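Peptide synthase (PDB 2QTP) is of unknown function but adopts a variant of the Bacillus chorismate mutase fold and probably plays a part in amino-acid metabolism. Local coordinates at residues 51-59 against 94-103. Residues are numbered along the deposited sequence; the frame is centred on the assembly and turned at random.
Sequences LMDTGAELG and HAAAILHPKL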
ATOM      1  N   LEU A  51       1.503  -0.231 -16.291  1.00 65.63           N
ATOM      2  CA  LEU A  51       1.218  -0.313 -14.859  1.00 65.31           C
ATOM      3  C   LEU A  51       2.307  -1.043 -14.059  1.00 64.85           C
ATOM      4  O   LEU A  51       2.481  -0.722 -12.900  1.00 64.18           O
ATOM      5  CB  LEU A  51      -0.156  -0.916 -14.567  1.00 64.75           C
ATOM      6  CG  LEU A  51      -1.381   0.001 -14.703  1.00 67.27           C
ATOM      7  CD1 LEU A  51      -2.648  -0.788 -14.430  1.00 69.80           C
ATOM      8  CD2 LEU A  51      -1.338   1.212 -13.809  1.00 65.71           C
HETATM    9  N   MSE A  52       3.010  -2.026 -14.657  1.00 64.88           N
HETATM   10  CA  MSE A  52       4.090  -2.716 -13.972  1.00 62.00           C
HETATM   11  C   MSE A  52       5.263  -1.770 -13.768  1.00 63.61           C
HETATM   12  O   MSE A  52       5.863  -1.758 -12.693  1.00 64.95           O
HETATM   13  CB  MSE A  52       4.561  -3.971 -14.729  1.00 63.65           C
HETATM   14  CG  MSE A  52       3.483  -5.037 -14.982  1.00 55.78           C
HETATM   15 SE   MSE A  52       4.137  -6.678 -15.666  0.75 57.62          SE
HETATM   16  CE  MSE A  52       2.380  -7.545 -15.711  1.00 57.61           C
ATOM     17  N   ASP A  53       5.598  -0.996 -14.799  1.00 63.58           N
ATOM     18  CA  ASP A  53       6.671  -0.002 -14.700  1.00 64.46           C
ATOM     19  C   ASP A  53       6.320   1.053 -13.663  1.00 64.44           C
ATOM     20  O   ASP A  53       7.149   1.399 -12.846  1.00 67.06           O
ATOM     21  CB  ASP A  53       6.938   0.659 -16.046  1.00 66.38           C
ATOM     22  CG  ASP A  53       7.534  -0.292 -17.069  1.00 70.74           C
ATOM     23  OD1 ASP A  53       8.085  -1.354 -16.710  1.00 65.93           O
ATOM     24  OD2 ASP A  53       7.427   0.035 -18.256  1.00 74.04           O
ATOM     25  N   THR A  54       5.077   1.527 -13.650  1.00 65.20           N
ATOM     26  CA  THR A  54       4.618   2.510 -12.612  1.00 67.41           C
ATOM     27  C   THR A  54       4.661   1.911 -11.187  1.00 67.15           C
ATOM     28  O   THR A  54       5.072   2.551 -10.241  1.00 66.88           O
ATOM     29  CB  THR A  54       3.181   3.028 -12.922  1.00 65.64           C
ATOM     30  OG1 THR A  54       3.205   3.701 -14.177  1.00 74.14           O
ATOM     31  CG2 THR A  54       2.675   3.998 -11.881  1.00 66.06           C
ATOM     32  N   GLY A  55       4.253   0.660 -11.057  1.00 67.29           N
ATOM     33  CA  GLY A  55       4.307  -0.043  -9.797  1.00 63.32           C
ATOM     34  C   GLY A  55       5.701  -0.199  -9.260  1.00 64.88           C
ATOM     35  O   GLY A  55       5.904  -0.104  -8.072  1.00 64.73           O
ATOM     36  N   ALA A  56       6.673  -0.448 -10.123  1.00 65.27           N
ATOM     37  CA  ALA A  56       8.076  -0.520  -9.697  1.00 67.77           C
ATOM     38  C   ALA A  56       8.542   0.775  -9.007  1.00 67.91           C
ATOM     39  O   ALA A  56       9.143   0.716  -7.947  1.00 69.07           O
ATOM     40  CB  ALA A  56       8.993  -0.872 -10.885  1.00 64.37           C
ATOM     41  N   GLU A  57       8.250   1.914  -9.616  0.50 69.61           N
ATOM     42  CA  GLU A  57       8.625   3.208  -9.072  0.50 69.67           C
ATOM     43  C   GLU A  57       7.846   3.546  -7.803  0.50 68.87           C
ATOM     44  O   GLU A  57       8.406   4.103  -6.874  0.50 70.20           O
ATOM     45  CB  GLU A  57       8.409   4.287 -10.130  0.50 70.82           C
ATOM     46  CG  GLU A  57       9.351   4.166 -11.329  0.50 74.04           C
ATOM     47  CD  GLU A  57       8.906   4.991 -12.520  0.50 78.99           C
ATOM     48  OE1 GLU A  57       7.678   5.203 -12.693  0.50 81.91           O
ATOM     49  OE2 GLU A  57       9.787   5.406 -13.294  0.50 75.35           O
ATOM     50  N   LEU A  58       6.565   3.192  -7.757  1.00 70.38           N
ATOM     51  CA  LEU A  58       5.742   3.442  -6.578  1.00 70.62           C
ATOM     52  C   LEU A  58       6.186   2.623  -5.394  1.00 70.00           C
ATOM     53  O   LEU A  58       6.260   3.136  -4.289  1.00 68.90           O
ATOM     54  CB  LEU A  58       4.260   3.205  -6.837  1.00 71.68           C
ATOM     55  CG  LEU A  58       3.525   4.334  -7.524  1.00 71.62           C
ATOM     56  CD1 LEU A  58       2.098   3.867  -7.676  1.00 65.91           C
ATOM     57  CD2 LEU A  58       3.628   5.640  -6.768  1.00 67.82           C
ATOM     58  N   GLY A  59       6.497   1.357  -5.605  1.00 70.06           N
ATOM     59  CA  GLY A  59       6.942   0.525  -4.492  1.00 69.74           C
ATOM     60  C   GLY A  59       8.177   1.062  -3.809  1.00 70.82           C
ATOM     61  O   GLY A  59       8.290   1.084  -2.566  1.00 69.44           O
ATOM     62  N   HIS A  94      -5.467  -4.870 -13.264  1.00 63.95           N
ATOM     63  CA  HIS A  94      -4.693  -3.632 -13.144  1.00 64.31           C
ATOM     64  C   HIS A  94      -3.974  -3.529 -11.777  1.00 63.98           C
ATOM     65  O   HIS A  94      -2.832  -3.092 -11.698  1.00 60.64           O
ATOM     66  CB  HIS A  94      -5.559  -2.392 -13.388  1.00 62.98           C
ATOM     67  CG  HIS A  94      -6.255  -2.390 -14.718  1.00 64.39           C
ATOM     68  ND1 HIS A  94      -7.340  -1.587 -14.991  1.00 60.45           N
ATOM     69  CD2 HIS A  94      -6.056  -3.143 -15.828  1.00 62.93           C
ATOM     70  CE1 HIS A  94      -7.749  -1.814 -16.225  1.00 63.89           C
ATOM     71  NE2 HIS A  94      -6.997  -2.763 -16.751  1.00 60.16           N
ATOM     72  N   ALA A  95      -4.648  -3.970 -10.727  1.00 62.81           N
ATOM     73  CA  ALA A  95      -4.057  -4.046  -9.382  1.00 63.38           C
ATOM     74  C   ALA A  95      -2.959  -5.102  -9.374  1.00 63.31           C
ATOM     75  O   ALA A  95      -1.880  -4.892  -8.818  1.00 66.33           O
ATOM     76  CB  ALA A  95      -5.139  -4.367  -8.312  1.00 61.43           C
ATOM     77  N   ALA A  96      -3.224  -6.259  -9.965  1.00 63.44           N
ATOM     78  CA  ALA A  96      -2.183  -7.281 -10.118  1.00 62.23           C
ATOM     79  C   ALA A  96      -0.911  -6.728 -10.772  1.00 62.87           C
ATOM     80  O   ALA A  96       0.200  -6.981 -10.296  1.00 62.19           O
ATOM     81  CB  ALA A  96      -2.703  -8.450 -10.886  1.00 61.09           C
ATOM     82  N   ALA A  97      -1.085  -5.976 -11.859  1.00 62.24           N
ATOM     83  CA  ALA A  97       0.021  -5.444 -12.634  1.00 62.60           C
ATOM     84  C   ALA A  97       0.805  -4.472 -11.799  1.00 63.90           C
ATOM     85  O   ALA A  97       2.029  -4.529 -11.734  1.00 66.76           O
ATOM     86  CB  ALA A  97      -0.487  -4.763 -13.929  1.00 58.35           C
ATOM     87  N   ILE A  98       0.090  -3.545 -11.175  1.00 66.99           N
ATOM     88  CA  ILE A  98       0.749  -2.549 -10.337  1.00 66.00           C
ATOM     89  C   ILE A  98       1.557  -3.211  -9.186  1.00 64.31           C
ATOM     90  O   ILE A  98       2.634  -2.754  -8.869  1.00 66.30           O
ATOM     91  CB  ILE A  98      -0.238  -1.374  -9.905  1.00 67.73           C
ATOM     92  CG1 ILE A  98       0.425  -0.026 -10.216  1.00 71.94           C
ATOM     93  CG2 ILE A  98      -0.638  -1.506  -8.496  1.00 68.48           C
ATOM     94  CD1 ILE A  98      -0.336   1.168  -9.870  1.00 77.74           C
ATOM     95  N   LEU A  99       1.129  -4.358  -8.686  1.00 62.71           N
ATOM     96  CA  LEU A  99       1.812  -5.081  -7.604  1.00 61.33           C
ATOM     97  C   LEU A  99       2.830  -6.130  -8.043  1.00 63.86           C
ATOM     98  O   LEU A  99       3.453  -6.791  -7.206  1.00 59.52           O
ATOM     99  CB  LEU A  99       0.747  -5.826  -6.757  1.00 62.71           C
ATOM    100  CG  LEU A  99      -0.267  -4.956  -5.980  1.00 64.91           C
ATOM    101  CD1 LEU A  99      -1.342  -5.825  -5.316  1.00 58.60           C
ATOM    102  CD2 LEU A  99       0.431  -4.014  -4.979  1.00 64.26           C
ATOM    103  N   HIS A 100       2.955  -6.322  -9.343  1.00 61.50           N
ATOM    104  CA  HIS A 100       3.805  -7.381  -9.910  1.00 63.80           C
ATOM    105  C   HIS A 100       5.300  -7.280  -9.562  1.00 65.10           C
ATOM    106  O   HIS A 100       5.874  -8.243  -9.078  1.00 65.22           O
ATOM    107  CB  HIS A 100       3.594  -7.424 -11.421  1.00 61.50           C
ATOM    108  CG  HIS A 100       4.463  -8.411 -12.116  1.00 65.27           C
ATOM    109  ND1 HIS A 100       4.148  -9.748 -12.193  1.00 64.44           N
ATOM    110  CD2 HIS A 100       5.670  -8.268 -12.716  1.00 66.03           C
ATOM    111  CE1 HIS A 100       5.122 -10.384 -12.825  1.00 67.77           C
ATOM    112  NE2 HIS A 100       6.061  -9.512 -13.149  1.00 63.27           N
ATOM    113  N   PRO A 101       5.936  -6.123  -9.793  1.00 68.84           N
ATOM    114  CA  PRO A 101       7.374  -6.050  -9.486  1.00 70.28           C
ATOM    115  C   PRO A 101       7.713  -6.262  -8.045  1.00 69.46           C
ATOM    116  O   PRO A 101       6.955  -5.838  -7.188  1.00 68.06           O
ATOM    117  CB  PRO A 101       7.742  -4.614  -9.888  1.00 71.71           C
ATOM    118  CG  PRO A 101       6.473  -3.881  -9.938  1.00 73.77           C
ATOM    119  CD  PRO A 101       5.459  -4.870 -10.392  1.00 70.52           C
ATOM    120  N   LYS A 102       8.847  -6.899  -7.765  1.00 68.48           N
ATOM    121  CA  LYS A 102       9.289  -7.082  -6.369  1.00 72.73           C
ATOM    122  C   LYS A 102       9.679  -5.698  -5.782  1.00 74.02           C
ATOM    123  O   LYS A 102      10.154  -4.839  -6.519  1.00 77.75           O
ATOM    124  CB  LYS A 102      10.429  -8.107  -6.307  1.00 70.32           C
ATOM    125  CG  LYS A 102       9.992  -9.506  -6.806  1.00 73.96           C
ATOM    126  CD  LYS A 102      11.129 -10.546  -6.850  1.00 77.29           C
ATOM    127  CE  LYS A 102      10.888 -11.652  -7.917  1.00 69.67           C
ATOM    128  N   LEU A 103       9.438  -5.443  -4.499  1.00 75.92           N
ATOM    129  CA  LEU A 103       9.775  -4.108  -3.918  1.00 78.13           C
ATOM    130  C   LEU A 103      11.227  -3.620  -4.168  1.00 76.76           C
ATOM    131  O   LEU A 103      12.198  -4.352  -3.939  1.00 74.25           O
ATOM    132  CB  LEU A 103       9.472  -4.071  -2.408  1.00 78.65           C
ATOM    133  CG  LEU A 103       8.023  -3.849  -1.955  1.00 80.12           C
ATOM    134  CD1 LEU A 103       7.873  -3.993  -0.432  1.00 80.72           C
ATOM    135  CD2 LEU A 103       7.549  -2.492  -2.422  1.00 75.67           C
TER
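Two helices lying on the mixed beta-sheet meet here, where L51, M52 and G55 of helix 49-70 touch A97 and I98 of helix 92-98. The axes of the two short segments come within 8.1 Å and cross at -50°. G55 probably allows the close approach. Its CA lies 3.3 Å from I98 O, a CA-H...O contact, and a CB here would run into that oxygen. Two more such contacts run beside it, from M52 CA to A97 O and from I98 CA to L51 O. L51 fills the side nearer H94. Its CG stands beside the backbone N (chi1 -80°), and the two methyls part. CD1 reaches H94 CB at 3.5 Å, while CD2 meets I98 CD1 at 4.1 Å. With an alanine here, both methyl contacts would go, which would probably open a gap beside H94 CB and I98 CD1. M52, a selenomethionine, runs extended past A97. Its SE comes 3.7 Å from H100 CD2, oblique to the ring, and CE lies over one ring face toward the rim. Beyond I98, P101 presses its CG against the backbone of helix 49-70, 3.4 Å from A56 N. Further on, L103 CD2 rests 3.7 Å from G59 O. Beneath, I98 and L58 meet through their CD1 atoms and both also touch I36 and V165 of the sheet. H94 ND1 is hydrogen-bonded to N38 ND2. Two helices packed on a mixed sheet and crossing at G55 belong to this family's variant of the Bacillus chorismate mutase fold.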